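Local coordinates for protein anthranilate-CoA ligase (Stigmatella aurantiaca, PDB 4WV3) that belongs to the ANL superfamily, with an AMP-binding domain followed by a smaller C-terminal domain, at residues 16-29 with 36-48. Sequence-based numbering, arbitrary orientation.
Sequences LERNLPVRANKTAL and MTFRQVSNEANQV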
ATOM      1  N   LEU A  16      12.158 -10.438 -12.707  1.00 19.23           N
ATOM      2  CA  LEU A  16      11.550 -10.818 -13.973  1.00 19.86           C
ATOM      3  C   LEU A  16      12.394 -11.862 -14.699  1.00 17.53           C
ATOM      4  O   LEU A  16      11.867 -12.840 -15.227  1.00 20.75           O
ATOM      5  CB  LEU A  16      11.379  -9.584 -14.862  1.00 19.20           C
ATOM      6  CG  LEU A  16      11.219  -9.820 -16.366  1.00 20.15           C
ATOM      7  CD1 LEU A  16       9.908 -10.529 -16.681  1.00 16.74           C
ATOM      8  CD2 LEU A  16      11.326  -8.506 -17.130  1.00 14.97           C
ATOM      9  N   GLU A  17      13.707 -11.654 -14.712  1.00 15.52           N
ATOM     10  CA  GLU A  17      14.603 -12.454 -15.542  1.00 19.44           C
ATOM     11  C   GLU A  17      15.000 -13.813 -14.959  1.00 23.34           C
ATOM     12  O   GLU A  17      15.721 -14.577 -15.603  1.00 26.12           O
ATOM     13  CB  GLU A  17      15.849 -11.647 -15.920  1.00 18.33           C
ATOM     14  CG  GLU A  17      15.550 -10.451 -16.809  1.00 16.18           C
ATOM     15  CD  GLU A  17      16.804  -9.763 -17.312  1.00 22.15           C
ATOM     16  OE1 GLU A  17      17.916 -10.224 -16.976  1.00 28.53           O
ATOM     17  OE2 GLU A  17      16.677  -8.761 -18.048  1.00 17.37           O
ATOM     18  N   ARG A  18      14.533 -14.119 -13.752  1.00 21.32           N
ATOM     19  CA  ARG A  18      14.768 -15.442 -13.175  1.00 21.45           C
ATOM     20  C   ARG A  18      13.768 -16.439 -13.750  1.00 21.52           C
ATOM     21  O   ARG A  18      13.847 -17.639 -13.486  1.00 30.11           O
ATOM     22  CB  ARG A  18      14.671 -15.408 -11.646  1.00 15.66           C
ATOM     23  CG  ARG A  18      13.276 -15.117 -11.116  1.00 16.73           C
ATOM     24  CD  ARG A  18      13.299 -14.717  -9.647  1.00 17.29           C
ATOM     25  NE  ARG A  18      13.569 -15.840  -8.753  1.00 19.94           N
ATOM     26  CZ  ARG A  18      14.755 -16.102  -8.213  1.00 18.41           C
ATOM     27  NH1 ARG A  18      15.794 -15.321  -8.478  1.00 25.53           N
ATOM     28  NH2 ARG A  18      14.905 -17.145  -7.407  1.00 15.29           N
ATOM     29  N   ASN A  19      12.828 -15.929 -14.540  1.00 19.46           N
ATOM     30  CA  ASN A  19      11.821 -16.760 -15.189  1.00 28.18           C
ATOM     31  C   ASN A  19      12.203 -17.108 -16.620  1.00 25.45           C
ATOM     32  O   ASN A  19      11.653 -18.035 -17.212  1.00 26.16           O
ATOM     33  CB  ASN A  19      10.464 -16.058 -15.179  1.00 24.30           C
ATOM     34  CG  ASN A  19       9.947 -15.815 -13.781  1.00 21.93           C
ATOM     35  OD1 ASN A  19       9.469 -16.735 -13.119  1.00 22.88           O
ATOM     36  ND2 ASN A  19      10.037 -14.573 -13.322  1.00 24.45           N
ATOM     37  N   LEU A  20      13.140 -16.350 -17.178  1.00 21.67           N
ATOM     38  CA  LEU A  20      13.604 -16.593 -18.535  1.00 26.93           C
ATOM     39  C   LEU A  20      14.761 -17.588 -18.523  1.00 27.49           C
ATOM     40  O   LEU A  20      15.601 -17.552 -17.624  1.00 26.47           O
ATOM     41  CB  LEU A  20      14.026 -15.282 -19.209  1.00 24.86           C
ATOM     42  CG  LEU A  20      12.920 -14.289 -19.592  1.00 18.60           C
ATOM     43  CD1 LEU A  20      11.725 -15.011 -20.202  1.00 25.39           C
ATOM     44  CD2 LEU A  20      12.493 -13.433 -18.411  1.00 22.09           C
ATOM     45  N   PRO A  21      14.812 -18.476 -19.528  1.00 32.55           N
ATOM     46  CA  PRO A  21      13.864 -18.535 -20.644  1.00 27.38           C
ATOM     47  C   PRO A  21      12.761 -19.575 -20.451  1.00 26.70           C
ATOM     48  O   PRO A  21      11.956 -19.763 -21.363  1.00 30.46           O
ATOM     49  CB  PRO A  21      14.757 -18.964 -21.804  1.00 28.32           C
ATOM     50  CG  PRO A  21      15.738 -19.894 -21.156  1.00 20.92           C
ATOM     51  CD  PRO A  21      15.959 -19.376 -19.746  1.00 24.36           C
ATOM     52  N   VAL A  22      12.722 -20.232 -19.295  1.00 23.18           N
ATOM     53  CA  VAL A  22      11.810 -21.357 -19.092  1.00 21.24           C
ATOM     54  C   VAL A  22      10.327 -20.983 -19.216  1.00 26.38           C
ATOM     55  O   VAL A  22       9.544 -21.722 -19.816  1.00 22.83           O
ATOM     56  CB  VAL A  22      12.084 -22.099 -17.755  1.00 21.28           C
ATOM     57  CG1 VAL A  22      11.995 -21.147 -16.572  1.00 19.39           C
ATOM     58  CG2 VAL A  22      11.128 -23.273 -17.585  1.00 17.72           C
ATOM     59  N   ARG A  23       9.948 -19.834 -18.667  1.00 28.97           N
ATOM     60  CA  ARG A  23       8.563 -19.384 -18.735  1.00 20.37           C
ATOM     61  C   ARG A  23       8.396 -18.239 -19.726  1.00 20.86           C
ATOM     62  O   ARG A  23       7.598 -17.329 -19.506  1.00 20.22           O
ATOM     63  CB  ARG A  23       8.068 -18.947 -17.356  1.00 20.99           C
ATOM     64  CG  ARG A  23       8.095 -20.038 -16.304  1.00 25.12           C
ATOM     65  CD  ARG A  23       7.482 -19.544 -15.006  1.00 22.26           C
ATOM     66  NE  ARG A  23       7.647 -20.503 -13.918  1.00 31.00           N
ATOM     67  CZ  ARG A  23       8.674 -20.503 -13.076  1.00 27.81           C
ATOM     68  NH1 ARG A  23       9.632 -19.593 -13.196  1.00 25.80           N
ATOM     69  NH2 ARG A  23       8.745 -21.412 -12.113  1.00 27.62           N
ATOM     70  N   ALA A  24       9.151 -18.293 -20.819  1.00 20.54           N
ATOM     71  CA  ALA A  24       9.119 -17.242 -21.829  1.00 20.63           C
ATOM     72  C   ALA A  24       7.739 -17.074 -22.459  1.00 22.15           C
ATOM     73  O   ALA A  24       7.346 -15.965 -22.818  1.00 23.67           O
ATOM     74  CB  ALA A  24      10.162 -17.509 -22.905  1.00 22.29           C
ATOM     75  N   ASN A  25       7.003 -18.174 -22.585  1.00 22.30           N
ATOM     76  CA  ASN A  25       5.709 -18.145 -23.260  1.00 20.11           C
ATOM     77  C   ASN A  25       4.495 -18.169 -22.334  1.00 16.70           C
ATOM     78  O   ASN A  25       3.356 -18.197 -22.801  1.00 21.77           O
ATOM     79  CB  ASN A  25       5.615 -19.274 -24.290  1.00 26.39           C
ATOM     80  CG  ASN A  25       6.378 -18.964 -25.561  1.00 26.11           C
ATOM     81  OD1 ASN A  25       7.146 -18.003 -25.616  1.00 21.71           O
ATOM     82  ND2 ASN A  25       6.168 -19.774 -26.590  1.00 27.25           N
ATOM     83  N   LYS A  26       4.733 -18.160 -21.027  1.00 14.97           N
ATOM     84  CA  LYS A  26       3.634 -18.049 -20.074  1.00 14.50           C
ATOM     85  C   LYS A  26       3.206 -16.593 -19.941  1.00 17.03           C
ATOM     86  O   LYS A  26       4.048 -15.706 -19.802  1.00 17.45           O
ATOM     87  CB  LYS A  26       4.028 -18.599 -18.702  1.00 13.55           C
ATOM     88  CG  LYS A  26       2.950 -18.390 -17.647  1.00 10.52           C
ATOM     89  CD  LYS A  26       3.348 -18.936 -16.288  1.00 13.02           C
ATOM     90  CE  LYS A  26       2.242 -18.691 -15.269  1.00 11.18           C
ATOM     91  NZ  LYS A  26       2.568 -19.243 -13.926  1.00 18.61           N
ATOM     92  N   THR A  27       1.900 -16.350 -19.988  1.00 15.10           N
ATOM     93  CA  THR A  27       1.373 -15.000 -19.835  1.00 17.87           C
ATOM     94  C   THR A  27       1.690 -14.461 -18.444  1.00 16.85           C
ATOM     95  O   THR A  27       1.286 -15.041 -17.436  1.00 15.19           O
ATOM     96  CB  THR A  27      -0.147 -14.952 -20.064  1.00 17.21           C
ATOM     97  OG1 THR A  27      -0.472 -15.639 -21.280  1.00 17.41           O
ATOM     98  CG2 THR A  27      -0.625 -13.509 -20.155  1.00 15.16           C
ATOM     99  N   ALA A  28       2.419 -13.348 -18.398  1.00 13.83           N
ATOM    100  CA  ALA A  28       2.879 -12.785 -17.133  1.00 14.31           C
ATOM    101  C   ALA A  28       1.890 -11.786 -16.533  1.00 18.94           C
ATOM    102  O   ALA A  28       1.575 -11.855 -15.344  1.00 16.39           O
ATOM    103  CB  ALA A  28       4.245 -12.141 -17.308  1.00 14.46           C
ATOM    104  N   LEU A  29       1.405 -10.858 -17.351  1.00 13.08           N
ATOM    105  CA  LEU A  29       0.458  -9.854 -16.873  1.00 18.77           C
ATOM    106  C   LEU A  29      -0.851  -9.840 -17.662  1.00 18.17           C
ATOM    107  O   LEU A  29      -0.858  -9.989 -18.884  1.00 14.26           O
ATOM    108  CB  LEU A  29       1.101  -8.460 -16.845  1.00 17.50           C
ATOM    109  CG  LEU A  29       1.752  -7.899 -18.113  1.00 20.39           C
ATOM    110  CD1 LEU A  29       0.739  -7.178 -18.993  1.00 20.25           C
ATOM    111  CD2 LEU A  29       2.903  -6.970 -17.752  1.00 15.76           C
ATOM    112  N   MET A  36       0.586  -9.959 -21.846  1.00 20.75           N
ATOM    113  CA  MET A  36       1.984 -10.151 -22.205  1.00 19.98           C
ATOM    114  C   MET A  36       2.581 -11.397 -21.562  1.00 17.28           C
ATOM    115  O   MET A  36       2.219 -11.770 -20.446  1.00 15.75           O
ATOM    116  CB  MET A  36       2.813  -8.923 -21.820  1.00 17.01           C
ATOM    117  CG  MET A  36       2.308  -7.618 -22.410  1.00 22.80           C
ATOM    118  SD  MET A  36       3.447  -6.247 -22.129  1.00 25.37           S
ATOM    119  CE  MET A  36       4.829  -6.744 -23.153  1.00 16.59           C
ATOM    120  N   THR A  37       3.497 -12.037 -22.280  1.00 13.06           N
ATOM    121  CA  THR A  37       4.260 -13.147 -21.730  1.00 16.19           C
ATOM    122  C   THR A  37       5.516 -12.596 -21.070  1.00 14.96           C
ATOM    123  O   THR A  37       5.839 -11.420 -21.234  1.00 16.66           O
ATOM    124  CB  THR A  37       4.664 -14.151 -22.823  1.00 18.64           C
ATOM    125  OG1 THR A  37       5.598 -13.536 -23.720  1.00 18.72           O
ATOM    126  CG2 THR A  37       3.442 -14.611 -23.603  1.00 13.38           C
ATOM    127  N   PHE A  38       6.221 -13.440 -20.323  1.00 14.25           N
ATOM    128  CA  PHE A  38       7.453 -13.020 -19.663  1.00 14.99           C
ATOM    129  C   PHE A  38       8.507 -12.566 -20.670  1.00 17.82           C
ATOM    130  O   PHE A  38       9.277 -11.644 -20.401  1.00 19.52           O
ATOM    131  CB  PHE A  38       8.009 -14.143 -18.784  1.00 12.80           C
ATOM    132  CG  PHE A  38       7.256 -14.339 -17.499  1.00 14.65           C
ATOM    133  CD1 PHE A  38       7.550 -13.570 -16.385  1.00 15.62           C
ATOM    134  CD2 PHE A  38       6.260 -15.298 -17.402  1.00 17.99           C
ATOM    135  CE1 PHE A  38       6.861 -13.750 -15.199  1.00 16.26           C
ATOM    136  CE2 PHE A  38       5.567 -15.482 -16.218  1.00 14.38           C
ATOM    137  CZ  PHE A  38       5.869 -14.707 -15.116  1.00 15.97           C
ATOM    138  N   ARG A  39       8.534 -13.213 -21.832  1.00 17.77           N
ATOM    139  CA  ARG A  39       9.470 -12.848 -22.889  1.00 19.43           C
ATOM    140  C   ARG A  39       9.132 -11.478 -23.466  1.00 16.10           C
ATOM    141  O   ARG A  39      10.018 -10.655 -23.697  1.00 18.36           O
ATOM    142  CB  ARG A  39       9.470 -13.904 -24.000  1.00 17.06           C
ATOM    143  CG  ARG A  39      10.373 -13.570 -25.178  1.00 14.01           C
ATOM    144  CD  ARG A  39      11.807 -13.352 -24.726  1.00 15.07           C
ATOM    145  NE  ARG A  39      12.398 -14.563 -24.168  1.00 21.95           N
ATOM    146  CZ  ARG A  39      13.545 -14.593 -23.498  1.00 29.45           C
ATOM    147  NH1 ARG A  39      14.224 -13.472 -23.293  1.00 19.77           N
ATOM    148  NH2 ARG A  39      14.012 -15.741 -23.024  1.00 20.01           N
ATOM    149  N   GLN A  40       7.843 -11.240 -23.693  1.00 15.23           N
ATOM    150  CA  GLN A  40       7.377  -9.973 -24.246  1.00 18.06           C
ATOM    151  C   GLN A  40       7.627  -8.813 -23.290  1.00 17.00           C
ATOM    152  O   GLN A  40       7.996  -7.718 -23.715  1.00 16.05           O
ATOM    153  CB  GLN A  40       5.892 -10.059 -24.601  1.00 17.96           C
ATOM    154  CG  GLN A  40       5.600 -10.989 -25.767  1.00 17.92           C
ATOM    155  CD  GLN A  40       4.120 -11.235 -25.966  1.00 13.62           C
ATOM    156  OE1 GLN A  40       3.332 -11.155 -25.025  1.00 16.53           O
ATOM    157  NE2 GLN A  40       3.734 -11.535 -27.199  1.00 14.96           N
ATOM    158  N   VAL A  41       7.422  -9.058 -22.000  1.00 13.52           N
ATOM    159  CA  VAL A  41       7.696  -8.056 -20.978  1.00 15.11           C
ATOM    160  C   VAL A  41       9.187  -7.741 -20.941  1.00 17.93           C
ATOM    161  O   VAL A  41       9.583  -6.577 -20.864  1.00 13.68           O
ATOM    162  CB  VAL A  41       7.237  -8.526 -19.583  1.00 13.19           C
ATOM    163  CG1 VAL A  41       7.703  -7.555 -18.511  1.00 14.29           C
ATOM    164  CG2 VAL A  41       5.727  -8.677 -19.545  1.00 18.85           C
ATOM    165  N   SER A  42      10.008  -8.784 -21.011  1.00 16.70           N
ATOM    166  CA  SER A  42      11.456  -8.618 -20.987  1.00 19.16           C
ATOM    167  C   SER A  42      11.952  -7.866 -22.217  1.00 19.41           C
ATOM    168  O   SER A  42      12.830  -7.010 -22.116  1.00 19.91           O
ATOM    169  CB  SER A  42      12.153  -9.975 -20.885  1.00 14.33           C
ATOM    170  OG  SER A  42      13.561  -9.820 -20.896  1.00 10.50           O
ATOM    171  N   ASN A  43      11.385  -8.190 -23.375  1.00 17.12           N
ATOM    172  CA  ASN A  43      11.757  -7.523 -24.619  1.00 18.46           C
ATOM    173  C   ASN A  43      11.421  -6.038 -24.598  1.00 21.07           C
ATOM    174  O   ASN A  43      12.241  -5.201 -24.974  1.00 23.37           O
ATOM    175  CB  ASN A  43      11.077  -8.190 -25.815  1.00 15.78           C
ATOM    176  CG  ASN A  43      11.610  -9.582 -26.089  1.00 17.15           C
ATOM    177  OD1 ASN A  43      12.742  -9.908 -25.732  1.00 17.85           O
ATOM    178  ND2 ASN A  43      10.795 -10.410 -26.730  1.00 21.05           N
ATOM    179  N   GLU A  44      10.211  -5.717 -24.154  1.00 18.20           N
ATOM    180  CA  GLU A  44       9.756  -4.335 -24.113  1.00 17.71           C
ATOM    181  C   GLU A  44      10.533  -3.536 -23.073  1.00 22.90           C
ATOM    182  O   GLU A  44      10.830  -2.358 -23.276  1.00 18.56           O
ATOM    183  CB  GLU A  44       8.252  -4.272 -23.836  1.00 14.07           C
ATOM    184  CG  GLU A  44       7.665  -2.872 -23.907  1.00 25.13           C
ATOM    185  CD  GLU A  44       6.160  -2.879 -24.094  1.00 27.30           C
ATOM    186  OE1 GLU A  44       5.680  -3.584 -25.007  1.00 29.11           O
ATOM    187  OE2 GLU A  44       5.458  -2.184 -23.329  1.00 23.08           O
ATOM    188  N   ALA A  45      10.868  -4.185 -21.962  1.00 18.19           N
ATOM    189  CA  ALA A  45      11.647  -3.547 -20.908  1.00 15.93           C
ATOM    190  C   ALA A  45      13.054  -3.221 -21.399  1.00 18.65           C
ATOM    191  O   ALA A  45      13.606  -2.170 -21.073  1.00 14.29           O
ATOM    192  CB  ALA A  45      11.705  -4.435 -19.675  1.00 13.14           C
ATOM    193  N   ASN A  46      13.628  -4.128 -22.182  1.00 18.05           N
ATOM    194  CA  ASN A  46      14.948  -3.907 -22.760  1.00 20.17           C
ATOM    195  C   ASN A  46      14.930  -2.775 -23.778  1.00 20.09           C
ATOM    196  O   ASN A  46      15.920  -2.062 -23.948  1.00 20.00           O
ATOM    197  CB  ASN A  46      15.483  -5.190 -23.397  1.00 17.22           C
ATOM    198  CG  ASN A  46      15.791  -6.263 -22.373  1.00 21.50           C
ATOM    199  OD1 ASN A  46      16.007  -5.968 -21.198  1.00 20.75           O
ATOM    200  ND2 ASN A  46      15.817  -7.515 -22.814  1.00 17.68           N
ATOM    201  N   GLN A  47      13.795  -2.613 -24.451  1.00 18.31           N
ATOM    202  CA  GLN A  47      13.611  -1.504 -25.378  1.00 18.84           C
ATOM    203  C   GLN A  47      13.507  -0.192 -24.612  1.00 20.87           C
ATOM    204  O   GLN A  47      14.050   0.828 -25.037  1.00 18.23           O
ATOM    205  CB  GLN A  47      12.362  -1.718 -26.234  1.00 22.52           C
ATOM    206  CG  GLN A  47      12.503  -2.824 -27.266  1.00 24.20           C
ATOM    207  CD  GLN A  47      11.271  -2.970 -28.134  1.00 22.43           C
ATOM    208  OE1 GLN A  47      10.144  -2.969 -27.638  1.00 25.23           O
ATOM    209  NE2 GLN A  47      11.479  -3.090 -29.440  1.00 24.19           N
ATOM    210  N   VAL A  48      12.807  -0.229 -23.482  1.00 18.39           N
ATOM    211  CA  VAL A  48      12.680   0.936 -22.615  1.00 16.54           C
ATOM    212  C   VAL A  48      14.045   1.348 -22.073  1.00 20.89           C
ATOM    213  O   VAL A  48      14.404   2.525 -22.103  1.00 21.44           O
ATOM    214  CB  VAL A  48      11.715   0.667 -21.442  1.00 19.47           C
ATOM    215  CG1 VAL A  48      11.818   1.766 -20.393  1.00 16.21           C
ATOM    216  CG2 VAL A  48      10.288   0.539 -21.950  1.00 17.40           C
TER
HETATM  217  O   HOH W   1      14.400  -7.762 -19.332  1.00 16.83           O
HETATM  218  O   HOH W   2       6.332 -14.751 -25.961  1.00 25.96           O
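The F38 ring packs against 16-29, held between A28 and N19. The A28 methyl sits squarely over the ring centre, a CH-pi contact with CB 3.5 Å from the centroid, while N19 CB lies over the opposite face, towards the rim. L16 CD1 meets the ring edge in plane, and the extended K26 chain runs alongside, pointing the same way. One turn on, L16 CD2 rests on V41 CG1 and the S42 backbone, and L29 CD2 packs against V41 CG2 at 3.8 Å. R39 CG is anti to the backbone N (chi1 177°) and the chain bends twice beyond it, which lays one guanidinium face against L20 CD1, with P21 CB at its edge. Behind these side chains is the hairpin of strands 27-30 and 35-37, at one margin of the mixed sheet in the AMP-binding region. It carries a classic beta bulge: A28 N (2.6 Å) and, weakly, L29 N both donate to M36 O, and M36 N bonds back to L29 O. F38 N hydrogen-bonds to K26 O and R39 N to A24 O (3.2 Å), tying down the first turn of helix 38-54. T37 caps that helix in a capping box with Q40: Q40 N donates to T37 OG1, and T37 N to Q40 OE1 at 2.9 Å. A water lies within hydrogen-bonding distance of E17 OE2, S42 OG and N46 OD1; K82 makes a salt bridge to E17 and a hydrogen bond to N46. W232 packs on L16, L29 and V41.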